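Local coordinates for protein methylxanthine N1-demethylase NdmA (Pseudomonas putida, PDB 6ICN) that catalyses the oxygen-dependent N1-demethylation of caffeine to theobromine and formaldehyde, the first step in assimilating the carbon and nitrogen of caffeine, at residues 231-236 / 297-302; 252-257 / 263-268; 340-345 / 354-359. All blocks are in the same frame, centred on the assembly; numbering follows the deposited sequence.

Contact 1 (231-236 / 297-302); sequences AVPNQA and IAFNDL. With CFF (caffeine), chain F.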
loop_
_atom_site.group_PDB
_atom_site.type_symbol
_atom_site.label_atom_id
_atom_site.label_comp_id
_atom_site.label_asym_id
_atom_site.label_seq_id
_atom_site.Cartn_x
_atom_site.Cartn_y
_atom_site.Cartn_z
ATOM N N ALA A 231 31.394 18.784 21.185
ATOM C CA ALA A 231 31.446 17.355 20.868
ATOM C C ALA A 231 30.535 17.081 19.673
ATOM O O ALA A 231 29.424 16.553 19.794
ATOM C CB ALA A 231 31.053 16.519 22.081
ATOM N N VAL A 232 31.023 17.455 18.492
ATOM C CA VAL A 232 30.251 17.321 17.256
ATOM C C VAL A 232 31.119 16.606 16.224
ATOM O O VAL A 232 32.355 16.635 16.338
ATOM C CB VAL A 232 29.764 18.693 16.749
ATOM C CG1 VAL A 232 28.874 19.372 17.797
ATOM C CG2 VAL A 232 30.938 19.590 16.378
ATOM N N PRO A 233 30.528 15.941 15.223
ATOM C CA PRO A 233 31.339 15.204 14.243
ATOM C C PRO A 233 32.293 16.125 13.495
ATOM O O PRO A 233 32.048 17.325 13.352
ATOM C CB PRO A 233 30.294 14.604 13.289
ATOM C CG PRO A 233 29.006 14.608 14.059
ATOM C CD PRO A 233 29.078 15.768 15.003
ATOM N N ASN A 234 33.395 15.548 13.004
ATOM C CA ASN A 234 34.374 16.334 12.259
ATOM C C ASN A 234 33.813 16.869 10.942
ATOM O O ASN A 234 34.290 17.902 10.455
ATOM C CB ASN A 234 35.645 15.498 12.023
ATOM C CG ASN A 234 36.664 16.190 11.103
ATOM O OD1 ASN A 234 37.139 15.594 10.128
ATOM N ND2 ASN A 234 37.002 17.447 11.407
ATOM N N GLN A 235 32.810 16.207 10.357
ATOM C CA GLN A 235 32.197 16.734 9.141
ATOM C C GLN A 235 31.161 17.821 9.417
ATOM O O GLN A 235 30.633 18.403 8.461
ATOM C CB GLN A 235 31.556 15.611 8.317
ATOM C CG GLN A 235 30.265 15.024 8.892
ATOM C CD GLN A 235 30.518 13.850 9.827
ATOM O OE1 GLN A 235 31.562 13.780 10.487
ATOM N NE2 GLN A 235 29.566 12.911 9.882
ATOM N N ALA A 236 30.856 18.108 10.680
ATOM C CA ALA A 236 29.982 19.229 11.000
ATOM C C ALA A 236 30.658 20.529 10.582
ATOM O O ALA A 236 31.798 20.785 11.006
ATOM C CB ALA A 236 29.656 19.264 12.492
ATOM N N ILE A 297 26.673 14.784 2.471
ATOM C CA ILE A 297 25.256 14.736 2.108
ATOM C C ILE A 297 24.458 14.088 3.225
ATOM O O ILE A 297 23.385 14.573 3.605
ATOM C CB ILE A 297 25.062 13.999 0.768
ATOM C CG1 ILE A 297 25.641 14.828 -0.379
ATOM C CG2 ILE A 297 23.556 13.742 0.521
ATOM C CD1 ILE A 297 25.854 14.024 -1.681
ATOM N N ALA A 298 24.979 12.999 3.799
ATOM C CA ALA A 298 24.247 12.339 4.870
ATOM C C ALA A 298 24.118 13.254 6.083
ATOM O O ALA A 298 23.056 13.299 6.723
ATOM C CB ALA A 298 24.942 11.031 5.253
ATOM N N PHE A 299 25.187 13.994 6.407
ATOM C CA PHE A 299 25.144 14.939 7.520
ATOM C C PHE A 299 24.130 16.056 7.260
ATOM O O PHE A 299 23.307 16.375 8.129
ATOM C CB PHE A 299 26.529 15.526 7.762
ATOM C CG PHE A 299 26.574 16.460 8.933
ATOM C CD1 PHE A 299 26.667 15.965 10.219
ATOM C CD2 PHE A 299 26.488 17.827 8.744
ATOM C CE1 PHE A 299 26.688 16.824 11.311
ATOM C CE2 PHE A 299 26.509 18.690 9.828
ATOM C CZ PHE A 299 26.608 18.187 11.109
ATOM N N ASN A 300 24.168 16.657 6.068
ATOM C CA ASN A 300 23.179 17.694 5.746
ATOM C C ASN A 300 21.760 17.148 5.854
ATOM O O ASN A 300 20.871 17.808 6.403
ATOM C CB ASN A 300 23.424 18.257 4.338
ATOM C CG ASN A 300 24.749 18.984 4.225
ATOM O OD1 ASN A 300 25.246 19.537 5.201
ATOM N ND2 ASN A 300 25.344 18.954 3.037
ATOM N N ASP A 301 21.530 15.939 5.326
ATOM C CA ASP A 301 20.201 15.349 5.378
ATOM C C ASP A 301 19.753 15.127 6.818
ATOM O O ASP A 301 18.568 15.290 7.142
ATOM C CB ASP A 301 20.189 14.027 4.611
ATOM C CG ASP A 301 20.257 14.213 3.095
ATOM O OD1 ASP A 301 20.136 15.359 2.605
ATOM O OD2 ASP A 301 20.430 13.182 2.412
ATOM N N LEU A 302 20.688 14.753 7.695
ATOM C CA LEU A 302 20.371 14.567 9.113
ATOM C C LEU A 302 19.948 15.884 9.758
ATOM O O LEU A 302 18.936 15.943 10.474
ATOM C CB LEU A 302 21.592 13.969 9.829
ATOM C CG LEU A 302 21.544 13.856 11.355
ATOM C CD1 LEU A 302 20.371 12.968 11.770
ATOM C CD2 LEU A 302 22.875 13.337 11.913
HETATM N N1 CFF F . 22.780 25.140 9.071
HETATM C C2 CFF F . 24.013 25.333 9.640
HETATM C C10 CFF F . 21.710 26.086 9.334
HETATM C C6 CFF F . 22.550 24.089 8.280
HETATM N N3 CFF F . 25.017 24.451 9.401
HETATM O O11 CFF F . 24.209 26.274 10.347
HETATM C C12 CFF F . 26.333 24.644 10.003
HETATM C C4 CFF F . 24.787 23.383 8.602
HETATM C C5 CFF F . 23.578 23.197 8.036
HETATM N N9 CFF F . 25.586 22.376 8.206
HETATM O O13 CFF F . 21.468 23.924 7.785
HETATM N N7 CFF F . 23.639 22.081 7.286
HETATM C C8 CFF F . 24.874 21.577 7.394
HETATM C C14 CFF F . 22.745 21.317 6.433
#

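Contact 2 (252-257 / 263-268); sequences NLEVSK and LHVLFN. With CFF (caffeine), chain F.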
loop_
_atom_site.group_PDB
_atom_site.type_symbol
_atom_site.label_atom_id
_atom_site.label_comp_id
_atom_site.label_asym_id
_atom_site.label_seq_id
_atom_site.Cartn_x
_atom_site.Cartn_y
_atom_site.Cartn_z
ATOM N N ASN A 252 24.197 32.555 1.924
ATOM C CA ASN A 252 25.543 32.067 1.656
ATOM C C ASN A 252 26.304 32.092 2.975
ATOM O O ASN A 252 26.541 33.169 3.540
ATOM C CB ASN A 252 26.235 32.922 0.594
ATOM C CG ASN A 252 27.583 32.352 0.172
ATOM O OD1 ASN A 252 27.664 31.567 -0.778
ATOM N ND2 ASN A 252 28.644 32.748 0.867
ATOM N N LEU A 253 26.654 30.908 3.491
ATOM C CA LEU A 253 27.348 30.784 4.773
ATOM C C LEU A 253 28.751 30.230 4.530
ATOM O O LEU A 253 28.909 29.067 4.135
ATOM C CB LEU A 253 26.561 29.895 5.739
ATOM C CG LEU A 253 27.287 29.471 7.020
ATOM C CD1 LEU A 253 27.773 30.696 7.818
ATOM C CD2 LEU A 253 26.374 28.599 7.899
ATOM N N GLU A 254 29.773 31.051 4.773
ATOM C CA GLU A 254 31.160 30.605 4.669
ATOM C C GLU A 254 31.662 30.222 6.053
ATOM O O GLU A 254 31.674 31.062 6.961
ATOM C CB GLU A 254 32.039 31.700 4.068
ATOM C CG GLU A 254 31.715 32.026 2.622
ATOM C CD GLU A 254 32.475 33.257 2.126
ATOM O OE1 GLU A 254 31.911 34.382 2.140
ATOM O OE2 GLU A 254 33.653 33.089 1.739
ATOM N N VAL A 255 32.062 28.960 6.217
ATOM C CA VAL A 255 32.565 28.448 7.491
ATOM C C VAL A 255 34.068 28.225 7.378
ATOM O O VAL A 255 34.534 27.442 6.539
ATOM C CB VAL A 255 31.867 27.146 7.920
ATOM C CG1 VAL A 255 32.371 26.710 9.297
ATOM C CG2 VAL A 255 30.354 27.308 7.929
ATOM N N SER A 256 34.830 28.899 8.234
ATOM C CA SER A 256 36.204 28.486 8.509
ATOM C C SER A 256 36.145 27.500 9.673
ATOM O O SER A 256 36.054 27.904 10.835
ATOM C CB SER A 256 37.080 29.695 8.809
ATOM O OG SER A 256 36.888 30.691 7.818
ATOM N N LYS A 257 36.176 26.200 9.355
ATOM C CA LYS A 257 35.950 25.157 10.355
ATOM C C LYS A 257 37.067 25.130 11.391
ATOM O O LYS A 257 38.243 25.311 11.063
ATOM C CB LYS A 257 35.861 23.778 9.696
ATOM C CG LYS A 257 34.652 23.561 8.791
ATOM C CD LYS A 257 34.767 22.227 8.057
ATOM C CE LYS A 257 34.825 21.056 9.029
ATOM N NZ LYS A 257 35.011 19.757 8.320
ATOM N N LEU A 263 37.970 25.655 4.537
ATOM C CA LEU A 263 36.760 26.389 4.178
ATOM C C LEU A 263 35.645 25.425 3.771
ATOM O O LEU A 263 35.880 24.442 3.064
ATOM C CB LEU A 263 37.058 27.365 3.038
ATOM C CG LEU A 263 35.906 28.239 2.528
ATOM C CD1 LEU A 263 35.351 29.117 3.644
ATOM C CD2 LEU A 263 36.336 29.084 1.336
ATOM N N HIS A 264 34.437 25.694 4.261
ATOM C CA HIS A 264 33.236 24.937 3.910
ATOM C C HIS A 264 32.134 25.964 3.698
ATOM O O HIS A 264 31.906 26.802 4.573
ATOM C CB HIS A 264 32.881 23.935 5.025
ATOM C CG HIS A 264 31.884 22.881 4.630
ATOM N ND1 HIS A 264 32.243 21.574 4.357
ATOM C CD2 HIS A 264 30.536 22.936 4.497
ATOM C CE1 HIS A 264 31.159 20.876 4.058
ATOM N NE2 HIS A 264 30.110 21.677 4.142
ATOM N N VAL A 265 31.480 25.943 2.535
ATOM C CA VAL A 265 30.473 26.943 2.187
ATOM C C VAL A 265 29.127 26.249 2.026
ATOM O O VAL A 265 29.031 25.238 1.322
ATOM C CB VAL A 265 30.835 27.696 0.895
ATOM C CG1 VAL A 265 29.821 28.796 0.619
ATOM C CG2 VAL A 265 32.260 28.268 0.979
ATOM N N LEU A 266 28.095 26.799 2.657
ATOM C CA LEU A 266 26.725 26.319 2.505
ATOM C C LEU A 266 25.903 27.395 1.814
ATOM O O LEU A 266 25.855 28.543 2.275
ATOM C CB LEU A 266 26.092 25.974 3.852
ATOM C CG LEU A 266 26.844 24.944 4.687
ATOM C CD1 LEU A 266 26.374 25.035 6.129
ATOM C CD2 LEU A 266 26.612 23.536 4.133
ATOM N N PHE A 267 25.255 27.033 0.714
ATOM C CA PHE A 267 24.398 27.957 -0.016
ATOM C C PHE A 267 22.999 27.366 0.005
ATOM O O PHE A 267 22.749 26.309 -0.593
ATOM C CB PHE A 267 24.909 28.173 -1.440
ATOM C CG PHE A 267 24.037 29.059 -2.282
ATOM C CD1 PHE A 267 24.080 30.446 -2.149
ATOM C CD2 PHE A 267 23.181 28.510 -3.228
ATOM C CE1 PHE A 267 23.295 31.254 -2.944
ATOM C CE2 PHE A 267 22.374 29.321 -4.038
ATOM C CZ PHE A 267 22.431 30.696 -3.897
ATOM N N ASN A 268 22.097 28.019 0.723
ATOM C CA ASN A 268 20.743 27.506 0.890
ATOM C C ASN A 268 19.752 28.539 0.381
ATOM O O ASN A 268 19.836 29.717 0.745
ATOM C CB ASN A 268 20.467 27.160 2.362
ATOM C CG ASN A 268 19.202 26.320 2.532
ATOM O OD1 ASN A 268 18.126 26.872 2.771
ATOM N ND2 ASN A 268 19.321 24.977 2.379
HETATM N N1 CFF F . 22.780 25.140 9.071
HETATM C C2 CFF F . 24.013 25.333 9.640
HETATM C C10 CFF F . 21.710 26.086 9.334
HETATM C C6 CFF F . 22.550 24.089 8.280
HETATM N N3 CFF F . 25.017 24.451 9.401
HETATM O O11 CFF F . 24.209 26.274 10.347
HETATM C C12 CFF F . 26.333 24.644 10.003
HETATM C C4 CFF F . 24.787 23.383 8.602
HETATM C C5 CFF F . 23.578 23.197 8.036
HETATM N N9 CFF F . 25.586 22.376 8.206
HETATM O O13 CFF F . 21.468 23.924 7.785
HETATM N N7 CFF F . 23.639 22.081 7.286
HETATM C C8 CFF F . 24.874 21.577 7.394
HETATM C C14 CFF F . 22.745 21.317 6.433
#

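Contact 3 (340-345 / 354-359); sequences RELKEA and RSALLD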
loop_
_atom_site.group_PDB
_atom_site.type_symbol
_atom_site.label_atom_id
_atom_site.label_comp_id
_atom_site.label_asym_id
_atom_site.label_seq_id
_atom_site.Cartn_x
_atom_site.Cartn_y
_atom_site.Cartn_z
ATOM N N ARG A 340 9.365 43.812 5.786
ATOM C CA ARG A 340 8.266 44.772 5.909
ATOM C C ARG A 340 8.548 46.033 5.097
ATOM O O ARG A 340 7.659 46.540 4.396
ATOM C CB ARG A 340 8.019 45.130 7.394
ATOM C CG ARG A 340 6.730 45.964 7.648
ATOM C CD ARG A 340 6.521 46.380 9.124
ATOM N NE ARG A 340 7.193 45.469 10.062
ATOM C CZ ARG A 340 8.099 45.818 10.985
ATOM N NH1 ARG A 340 8.518 47.082 11.099
ATOM N NH2 ARG A 340 8.591 44.856 11.782
ATOM N N GLU A 341 9.785 46.534 5.169
ATOM C CA GLU A 341 10.154 47.736 4.421
ATOM C C GLU A 341 10.077 47.489 2.921
ATOM O O GLU A 341 9.674 48.376 2.158
ATOM C CB GLU A 341 11.561 48.183 4.795
ATOM C CG GLU A 341 11.707 48.720 6.215
ATOM C CD GLU A 341 13.148 49.017 6.557
ATOM O OE1 GLU A 341 13.975 49.119 5.620
ATOM O OE2 GLU A 341 13.473 49.152 7.754
ATOM N N LEU A 342 10.475 46.296 2.480
ATOM C CA LEU A 342 10.416 45.997 1.053
ATOM C C LEU A 342 8.976 45.926 0.573
ATOM O O LEU A 342 8.641 46.420 -0.515
ATOM C CB LEU A 342 11.169 44.686 0.765
ATOM C CG LEU A 342 12.698 44.762 0.914
ATOM C CD1 LEU A 342 13.364 43.392 1.038
ATOM C CD2 LEU A 342 13.310 45.553 -0.263
ATOM N N LYS A 343 8.103 45.310 1.373
ATOM C CA LYS A 343 6.694 45.234 1.020
ATOM C C LYS A 343 6.069 46.626 0.937
ATOM O O LYS A 343 5.320 46.927 -0.003
ATOM C CB LYS A 343 5.967 44.368 2.046
ATOM C CG LYS A 343 4.495 44.247 1.801
ATOM C CD LYS A 343 3.847 43.415 2.898
ATOM C CE LYS A 343 2.340 43.404 2.735
ATOM N NZ LYS A 343 1.655 44.136 3.841
ATOM N N GLU A 344 6.361 47.485 1.916
ATOM C CA GLU A 344 5.826 48.844 1.882
ATOM C C GLU A 344 6.378 49.629 0.699
ATOM O O GLU A 344 5.625 50.322 0.002
ATOM C CB GLU A 344 6.142 49.559 3.198
ATOM C CG GLU A 344 5.385 48.994 4.395
ATOM C CD GLU A 344 3.874 49.038 4.203
ATOM O OE1 GLU A 344 3.182 48.136 4.726
ATOM O OE2 GLU A 344 3.386 49.972 3.513
ATOM N N ALA A 345 7.683 49.518 0.449
ATOM C CA ALA A 345 8.300 50.249 -0.653
ATOM C C ALA A 345 7.769 49.786 -2.005
ATOM O O ALA A 345 7.598 50.600 -2.922
ATOM C CB ALA A 345 9.814 50.101 -0.588
ATOM N N ARG A 354 13.711 50.123 -5.113
ATOM C CA ARG A 354 15.147 50.056 -5.355
ATOM C C ARG A 354 15.943 50.616 -4.179
ATOM O O ARG A 354 16.976 50.055 -3.791
ATOM C CB ARG A 354 15.490 50.809 -6.644
ATOM C CG ARG A 354 16.971 50.881 -6.922
ATOM C CD ARG A 354 17.239 51.767 -8.132
ATOM N NE ARG A 354 17.172 50.985 -9.357
ATOM C CZ ARG A 354 18.213 50.323 -9.856
ATOM N NH1 ARG A 354 19.385 50.372 -9.229
ATOM N NH2 ARG A 354 18.079 49.620 -10.976
ATOM N N SER A 355 15.470 51.718 -3.589
ATOM C CA SER A 355 16.168 52.304 -2.449
ATOM C C SER A 355 16.095 51.400 -1.220
ATOM O O SER A 355 17.103 51.175 -0.543
ATOM C CB SER A 355 15.580 53.677 -2.138
ATOM O OG SER A 355 15.830 54.564 -3.221
ATOM N N ALA A 356 14.905 50.893 -0.913
ATOM C CA ALA A 356 14.748 49.991 0.227
ATOM C C ALA A 356 15.658 48.772 0.104
ATOM O O ALA A 356 16.269 48.337 1.089
ATOM C CB ALA A 356 13.290 49.567 0.349
ATOM N N LEU A 357 15.783 48.224 -1.106
ATOM C CA LEU A 357 16.600 47.033 -1.309
ATOM C C LEU A 357 18.087 47.340 -1.265
ATOM O O LEU A 357 18.850 46.626 -0.615
ATOM C CB LEU A 357 16.259 46.380 -2.651
ATOM C CG LEU A 357 17.023 45.089 -2.944
ATOM C CD1 LEU A 357 16.690 44.023 -1.876
ATOM C CD2 LEU A 357 16.673 44.587 -4.331
ATOM N N LEU A 358 18.528 48.387 -1.983
ATOM C CA LEU A 358 19.946 48.558 -2.266
ATOM C C LEU A 358 20.641 49.641 -1.440
ATOM O O LEU A 358 21.875 49.718 -1.478
ATOM C CB LEU A 358 20.147 48.851 -3.761
ATOM C CG LEU A 358 19.748 47.719 -4.709
ATOM C CD1 LEU A 358 19.909 48.149 -6.179
ATOM C CD2 LEU A 358 20.565 46.457 -4.412
ATOM N N ASP A 359 19.919 50.443 -0.676
ATOM C CA ASP A 359 20.596 51.441 0.161
ATOM C C ASP A 359 21.390 50.744 1.262
ATOM O O ASP A 359 20.888 49.792 1.885
ATOM C CB ASP A 359 19.614 52.431 0.777
ATOM C CG ASP A 359 19.102 53.462 -0.220
ATOM O OD1 ASP A 359 19.674 53.579 -1.323
ATOM O OD2 ASP A 359 18.119 54.150 0.104
#

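Contact 1 (231-236 / 297-302)
F299 fills the angle between its helix and the loop 231-236 mainly by apolar packing. Its ring reaches outward because CG stands anti to the backbone N (chi1 -177°), and CZ of F299 abuts CB of A236 at 3.5 Å. P233 comes to the ring obliquely, CG lying 4.2 Å from CE1 of F299, while Q235 lays its CG 3.9 Å from CB of F299, at the root of the ring.

Polar atoms meet the same ring without bonding to it. The Q235 O and A236 N atoms of one peptide group sit over a single face of F299, offset toward the rim. The loop keeps this shape as a type I turn, closed by A236 N to P233 O at 3.0 Å.

Caffeine enters at the edge of the F299 ring, its C8 near the ring plane, and the same C8 approaches OD1 of N300 to 3.0 Å. An alanine in place of F299 would probably leave P233 and A236 without their apolar partner and open a gap beside the caffeine.

Helix 293-313 thus packs on the loop between strands 219-225 and 239-246, while N300 turns to strand 277-286 and its ND2 hydrogen-bonds OE1 of Q170 on strand 166-175.

Contact 2 (252-257 / 263-268)
L253 and L266 extend together from the sheet, with CD2 of L253 4.0 Å from CD1 of L266. That CD1 of L266 rests over the face of caffeine, 3.4 Å from its C4, and CD2 of L253 lies over the same side of the ligand, 4.0 Å from its O11. V255 and H264 project from the same side of the sheet as L253 and L266. The imidazole of H264 receives CD2 of L266 at its edge, in the ring plane, and CB of H264 is crossed obliquely by the chain of K257, whose CD stops 4.0 Å away. A bend at chi3 (61°) turns the K257 amine off to the carbonyl O of N234.

On the other face E254 runs alongside V265, CG to CG2 4.1 Å. The amide of N252 crosses F267 at about a right angle, OD1 nearest CD1; OD1 of N252 also lies 3.8 Å from CG1 of V265 and accepts a hydrogen bond from S158 N.

The backbones hold these pairs in register through two antiparallel hydrogen-bonded pairs. L253 and L266 exchange N-H···O bonds of 2.8 Å each way, the one from L253 N nearly straight at 171°; V255 and H264 exchange the other two.

The pair forms a beta hairpin of strands 250-257 and 263-274, inside the antiparallel sheet of the C-terminal oxygenase domain, the face carrying L253 and L266 turned to caffeine and L266 part of its pocket.

Contact 3 (340-345 / 354-359)
The peptide group joining A356 to L357 takes a methyl on one of its faces: CD2 of L342 stands over the plane, 3.7 Å from L357 N and 4.0 Å from A356 C. No ring takes part in this contact. The carboxylate of E341, at the margin of the contact, is instead turned to R215, with which its OE1 forms a salt bridge.

Most other touches are between methyls and methylenes. CB of A356 meets CB of A345 at 3.6 Å, two small side chains that let the backbones come close, the alpha carbons of L342 and A356 being 5.9 Å apart. L342 continues past A356 to L357, its CD2 3.9 Å from CB of L357. With CG anti to its carbonyl carbon (chi1 -70°), L342 sends this branch across to the partner helix. No hydrogen bond crosses between the two segments.

The short axes run nearly antiparallel, 163° between their directions, at a closest approach of 8.9 Å. Helix 330-348 and helix 350-358 therefore form a helical hairpin. L342 packs beyond it on Y30 and L357 on F34, in the N-terminal part of the chain, and W338 of the first helix hydrogen-bonds A356 O of the second through NE1.

Contact 2 is the buried one, a strand pair inside the seven-stranded sheet; contact 1 sets a loop on a helix and contact 3 pairs two helices, both only partly buried. The first two share the caffeine site, reaching it from the helix 293-313 and from the hairpin 250-274, and they are linked by the probable hydrogen bond from K257 NZ to N234 O. Contact 3 stands away on its own helical hairpin, its centre about 37 Å from that of contact 1. Chemistry follows place: regular backbone hydrogen bonds join the strands of contact 2, whereas no hydrogen bond crosses contact 1, where a phenylalanine ring fills the space, or contact 3, where alanine and leucine methyls do.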